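PDB 2X4L: ferric-siderophore receptor protein from Streptomyces coelicolor, which probably binds ferric siderophores outside the cell membrane and hands them to an ABC-type importer. Local coordinates for residues 189-203 and 222-234. Numbering follows the deposited sequence.
Sequences LRAAAKAKPEIRVLA and LEYFKALGVNFVE
A short parallel strand pairing, V201 beside F232, joins strand 200-206 to the segment that follows helix 220-227. V201 N donates to N231 O (2.8 Å, 172° at the hydrogen), and V201 O accepts from V233 N (2.8 Å), the donor tilted from the carbonyl plane. The V201 and F232 side chains share one face of the sheet and lie side by side, V201 CG1 3.6 Å from F232 CE2; F225 CB meets the edge of the F232 ring. N231 reaches back to the type I turn K196-I199, its CG swung away from the backbone N (chi1 180°), and ND2 donates to P197 O (2.9 Å) in the carbonyl plane. R200 extends alongside this amide, but its guanidinium is held elsewhere, NE in a salt bridge with D261. The mixed sheet holding strand 200-206 belongs to the second α/β lobe of the binding-protein fold; helix 173-195, the long helix connecting the lobes, leads into that strand through the turn. Near the helix end, the two methyls of L189 divide: CD1 meets V230 CG2 (3.7 Å), while CD2 touches both F225 CD1 and L228 CD1; L311 of helix 304-320 also packs on L189 and F225. V230 turns its other methyl, CG1, to V201 CG2. A Schellman motif ends helix 220-227 at G229, whose backbone rests against A193 CB (3.5 Å to G229 C). L228 CD2 lies over one face of the R190 guanidinium, 3.4 Å from NH2. Waters bridge the backbones at four points, among them R190 O to L228 O.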
loop_
_atom_site.group_PDB
_atom_site.type_symbol
_atom_site.label_atom_id
_atom_site.label_comp_id
_atom_site.label_asym_id
_atom_site.label_seq_id
_atom_site.Cartn_x
_atom_site.Cartn_y
_atom_site.Cartn_z
ATOM N N LEU A 189 6.976 8.922 15.131
ATOM C CA LEU A 189 6.894 7.458 15.395
ATOM C C LEU A 189 8.178 6.987 16.014
ATOM O O LEU A 189 8.134 6.184 16.934
ATOM C CB LEU A 189 6.629 6.748 14.057
ATOM C CG LEU A 189 6.553 5.228 14.187
ATOM C CD1 LEU A 189 5.406 4.768 15.231
ATOM C CD2 LEU A 189 6.265 4.671 12.800
ATOM N N ARG A 190 9.306 7.548 15.598
ATOM C CA ARG A 190 10.570 7.157 16.255
ATOM C C ARG A 190 10.552 7.473 17.716
ATOM O O ARG A 190 10.989 6.631 18.550
ATOM C CB ARG A 190 11.793 7.822 15.599
ATOM C CG ARG A 190 13.114 7.358 16.152
ATOM C CD ARG A 190 14.317 8.083 15.531
ATOM N NE ARG A 190 14.439 7.853 14.096
ATOM C CZ ARG A 190 14.175 8.729 13.106
ATOM N NH1 ARG A 190 13.704 9.966 13.336
ATOM N NH2 ARG A 190 14.410 8.390 11.829
ATOM N N ALA A 191 10.045 8.672 18.038
ATOM C CA ALA A 191 9.966 9.092 19.473
ATOM C C ALA A 191 8.979 8.206 20.239
ATOM O O ALA A 191 9.269 7.818 21.357
ATOM C CB ALA A 191 9.521 10.589 19.564
ATOM N N ALA A 192 7.837 7.912 19.603
ATOM C CA ALA A 192 6.813 7.124 20.296
ATOM C C ALA A 192 7.424 5.727 20.630
ATOM O O ALA A 192 7.181 5.157 21.672
ATOM C CB ALA A 192 5.590 7.004 19.437
ATOM N N ALA A 193 8.143 5.141 19.658
ATOM C CA ALA A 193 8.678 3.802 19.813
ATOM C C ALA A 193 9.791 3.806 20.840
ATOM O O ALA A 193 9.900 2.824 21.618
ATOM C CB ALA A 193 9.115 3.282 18.453
ATOM N N LYS A 194 10.551 4.909 20.930
ATOM C CA LYS A 194 11.524 5.047 22.006
ATOM C C LYS A 194 10.885 5.164 23.401
ATOM O O LYS A 194 11.428 4.599 24.423
ATOM C CB LYS A 194 12.435 6.274 21.726
ATOM C CG LYS A 194 13.574 6.340 22.706
ATOM C CD LYS A 194 14.409 7.548 22.505
ATOM C CE LYS A 194 14.563 7.946 21.069
ATOM N NZ LYS A 194 14.491 9.432 21.214
ATOM N N ALA A 195 9.777 5.916 23.458
ATOM C CA ALA A 195 9.054 6.058 24.752
ATOM C C ALA A 195 8.358 4.814 25.239
ATOM O O ALA A 195 8.084 4.708 26.441
ATOM C CB ALA A 195 8.071 7.220 24.696
ATOM N N LYS A 196 7.936 3.967 24.293
ATOM C CA LYS A 196 7.003 2.814 24.606
ATOM C C LYS A 196 7.553 1.501 24.036
ATOM O O LYS A 196 6.871 0.821 23.227
ATOM C CB LYS A 196 5.599 3.158 24.026
ATOM C CG LYS A 196 4.854 4.440 24.554
ATOM C CD LYS A 196 4.435 4.316 26.032
ATOM C CE LYS A 196 3.195 3.378 26.243
ATOM N NZ LYS A 196 1.978 4.039 25.693
ATOM N N PRO A 197 8.779 1.067 24.459
ATOM C CA PRO A 197 9.484 -0.028 23.778
ATOM C C PRO A 197 8.760 -1.336 24.130
ATOM O O PRO A 197 8.925 -2.330 23.387
ATOM C CB PRO A 197 10.908 0.016 24.390
ATOM C CG PRO A 197 10.712 0.624 25.690
ATOM C CD PRO A 197 9.681 1.750 25.420
ATOM N N GLU A 198 7.916 -1.264 25.163
ATOM C CA GLU A 198 7.218 -2.514 25.628
ATOM C C GLU A 198 5.959 -2.798 24.836
ATOM O O GLU A 198 5.411 -3.921 24.924
ATOM C CB GLU A 198 6.852 -2.408 27.108
ATOM C CG GLU A 198 5.725 -1.479 27.511
ATOM C CD GLU A 198 6.068 0.074 27.447
ATOM O OE1 GLU A 198 7.196 0.420 27.066
ATOM O OE2 GLU A 198 5.208 0.908 27.763
ATOM N N ILE A 199 5.496 -1.820 24.059
ATOM C CA ILE A 199 4.270 -1.971 23.238
ATOM C C ILE A 199 4.506 -2.835 22.000
ATOM O O ILE A 199 5.296 -2.441 21.125
ATOM C CB ILE A 199 3.621 -0.596 22.889
ATOM C CG1 ILE A 199 3.270 0.130 24.205
ATOM C CG2 ILE A 199 2.448 -0.822 21.907
ATOM C CD1 ILE A 199 2.227 -0.637 25.146
ATOM N N ARG A 200 3.866 -3.994 21.940
ATOM C CA ARG A 200 4.074 -5.010 20.864
ATOM C C ARG A 200 2.981 -4.822 19.820
ATOM O O ARG A 200 1.784 -4.835 20.163
ATOM C CB ARG A 200 3.916 -6.413 21.431
ATOM C CG ARG A 200 4.967 -6.673 22.451
ATOM C CD ARG A 200 4.630 -7.790 23.453
ATOM N NE ARG A 200 3.540 -7.424 24.311
ATOM C CZ ARG A 200 3.031 -8.172 25.296
ATOM N NH1 ARG A 200 3.537 -9.338 25.612
ATOM N NH2 ARG A 200 2.025 -7.686 25.976
ATOM N N VAL A 201 3.364 -4.563 18.590
ATOM C CA VAL A 201 2.439 -4.368 17.464
ATOM C C VAL A 201 2.311 -5.594 16.590
ATOM O O VAL A 201 3.368 -6.135 16.191
ATOM C CB VAL A 201 2.971 -3.195 16.612
ATOM C CG1 VAL A 201 1.933 -2.952 15.454
ATOM C CG2 VAL A 201 3.071 -1.934 17.533
ATOM N N LEU A 202 1.070 -6.020 16.302
ATOM C CA LEU A 202 0.817 -7.158 15.482
ATOM C C LEU A 202 0.177 -6.685 14.225
ATOM O O LEU A 202 -0.826 -5.919 14.248
ATOM C CB LEU A 202 -0.068 -8.149 16.197
ATOM C CG LEU A 202 -0.239 -9.443 15.367
ATOM C CD1 LEU A 202 -0.429 -10.613 16.266
ATOM C CD2 LEU A 202 -1.427 -9.295 14.450
ATOM N N ALA A 203 0.723 -7.063 13.066
ATOM C CA ALA A 203 0.161 -6.722 11.728
ATOM C C ALA A 203 -0.674 -7.908 11.242
ATOM O O ALA A 203 -0.123 -8.985 10.978
ATOM C CB ALA A 203 1.285 -6.463 10.774
ATOM N N LEU A 222 6.000 -1.941 6.914
ATOM C CA LEU A 222 6.488 -2.573 8.139
ATOM C C LEU A 222 7.979 -2.482 8.270
ATOM O O LEU A 222 8.470 -2.311 9.360
ATOM C CB LEU A 222 5.984 -4.015 8.275
ATOM C CG LEU A 222 4.493 -4.185 8.141
ATOM C CD1 LEU A 222 4.157 -5.699 8.338
ATOM C CD2 LEU A 222 3.742 -3.309 9.165
ATOM N N GLU A 223 8.741 -2.621 7.153
ATOM C CA GLU A 223 10.207 -2.549 7.256
ATOM C C GLU A 223 10.577 -1.157 7.715
ATOM O O GLU A 223 11.530 -0.995 8.548
ATOM C CB GLU A 223 10.878 -2.849 5.884
ATOM C CG GLU A 223 10.930 -4.332 5.600
ATOM C CD GLU A 223 11.960 -4.630 4.545
ATOM O OE1 GLU A 223 12.888 -3.746 4.302
ATOM O OE2 GLU A 223 11.892 -5.760 3.942
ATOM N N TYR A 224 9.856 -0.127 7.251
ATOM C CA TYR A 224 10.207 1.230 7.652
ATOM C C TYR A 224 9.824 1.454 9.151
ATOM O O TYR A 224 10.644 1.977 9.922
ATOM C CB TYR A 224 9.482 2.259 6.753
ATOM C CG TYR A 224 9.854 3.678 7.027
ATOM C CD1 TYR A 224 11.145 4.072 7.110
ATOM C CD2 TYR A 224 8.835 4.692 7.105
ATOM C CE1 TYR A 224 11.498 5.410 7.259
ATOM C CE2 TYR A 224 9.211 5.998 7.363
ATOM C CZ TYR A 224 10.505 6.370 7.346
ATOM O OH TYR A 224 10.977 7.739 7.535
ATOM N N PHE A 225 8.627 1.044 9.519
ATOM C CA PHE A 225 8.180 1.203 10.928
ATOM C C PHE A 225 9.178 0.478 11.872
ATOM O O PHE A 225 9.566 1.008 12.944
ATOM C CB PHE A 225 6.761 0.614 11.159
ATOM C CG PHE A 225 5.695 1.228 10.322
ATOM C CD1 PHE A 225 5.793 2.503 9.811
ATOM C CD2 PHE A 225 4.569 0.438 10.060
ATOM C CE1 PHE A 225 4.754 3.053 8.989
ATOM C CE2 PHE A 225 3.535 0.910 9.277
ATOM C CZ PHE A 225 3.598 2.202 8.776
ATOM N N LYS A 226 9.601 -0.719 11.485
ATOM C CA LYS A 226 10.627 -1.459 12.263
ATOM C C LYS A 226 11.946 -0.696 12.379
ATOM O O LYS A 226 12.531 -0.613 13.453
ATOM C CB LYS A 226 10.868 -2.857 11.664
ATOM C CG LYS A 226 11.891 -3.669 12.498
ATOM C CD LYS A 226 12.050 -5.129 12.092
ATOM C CE LYS A 226 12.624 -6.108 13.269
ATOM N NZ LYS A 226 11.689 -6.703 14.349
ATOM N N ALA A 227 12.378 -0.109 11.273
ATOM C CA ALA A 227 13.631 0.680 11.253
ATOM C C ALA A 227 13.516 1.867 12.187
ATOM O O ALA A 227 14.552 2.288 12.771
ATOM C CB ALA A 227 13.904 1.113 9.800
ATOM N N LEU A 228 12.275 2.416 12.334
ATOM C CA LEU A 228 12.069 3.596 13.205
ATOM C C LEU A 228 11.934 3.136 14.647
ATOM O O LEU A 228 11.888 3.982 15.576
ATOM C CB LEU A 228 10.780 4.341 12.791
ATOM C CG LEU A 228 10.885 4.984 11.382
ATOM C CD1 LEU A 228 9.519 5.565 10.993
ATOM C CD2 LEU A 228 11.860 6.137 11.456
ATOM N N GLY A 229 11.983 1.833 14.919
ATOM C CA GLY A 229 12.105 1.309 16.286
ATOM C C GLY A 229 10.860 0.638 16.851
ATOM O O GLY A 229 10.906 0.178 17.980
ATOM N N VAL A 230 9.831 0.482 16.047
ATOM C CA VAL A 230 8.567 -0.158 16.503
ATOM C C VAL A 230 8.838 -1.623 16.847
ATOM O O VAL A 230 9.592 -2.280 16.112
ATOM C CB VAL A 230 7.475 -0.030 15.476
ATOM C CG1 VAL A 230 6.201 -0.776 15.911
ATOM C CG2 VAL A 230 7.091 1.431 15.336
ATOM N N ASN A 231 8.256 -2.073 17.952
ATOM C CA ASN A 231 8.400 -3.463 18.446
ATOM C C ASN A 231 7.269 -4.271 17.811
ATOM O O ASN A 231 6.106 -4.192 18.251
ATOM C CB ASN A 231 8.265 -3.402 19.974
ATOM C CG ASN A 231 8.381 -4.744 20.628
ATOM O OD1 ASN A 231 8.448 -5.763 19.944
ATOM N ND2 ASN A 231 8.254 -4.767 21.982
ATOM N N PHE A 232 7.601 -5.011 16.787
ATOM C CA PHE A 232 6.612 -5.911 16.150
ATOM C C PHE A 232 6.669 -7.309 16.636
ATOM O O PHE A 232 7.777 -7.881 16.891
ATOM C CB PHE A 232 6.799 -5.973 14.623
ATOM C CG PHE A 232 6.246 -4.745 13.929
ATOM C CD1 PHE A 232 7.070 -3.681 13.725
ATOM C CD2 PHE A 232 4.907 -4.664 13.556
ATOM C CE1 PHE A 232 6.542 -2.523 13.090
ATOM C CE2 PHE A 232 4.370 -3.526 12.931
ATOM C CZ PHE A 232 5.206 -2.452 12.749
ATOM N N VAL A 233 5.481 -7.918 16.695
ATOM C CA VAL A 233 5.369 -9.393 16.718
ATOM C C VAL A 233 5.919 -9.917 15.395
ATOM O O VAL A 233 5.573 -9.410 14.313
ATOM C CB VAL A 233 3.877 -9.820 16.823
ATOM C CG1 VAL A 233 3.746 -11.351 16.640
ATOM C CG2 VAL A 233 3.396 -9.415 18.155
ATOM N N GLU A 234 6.815 -10.894 15.478
ATOM C CA GLU A 234 7.452 -11.424 14.300
ATOM C C GLU A 234 7.284 -12.925 14.334
ATOM O O GLU A 234 8.063 -13.663 15.012
ATOM C CB GLU A 234 8.968 -11.132 14.378
ATOM C CG GLU A 234 9.387 -9.674 14.251
ATOM C CD GLU A 234 9.361 -9.090 12.840
ATOM O OE1 GLU A 234 8.822 -9.743 11.951
ATOM O OE2 GLU A 234 9.848 -7.947 12.702
HETATM O O HOH W 1 12.734 4.609 18.108
HETATM O O HOH W 2 9.362 0.333 20.428
HETATM O O HOH W 3 6.690 -0.423 19.761
HETATM O O HOH W 4 3.109 -8.738 13.181
#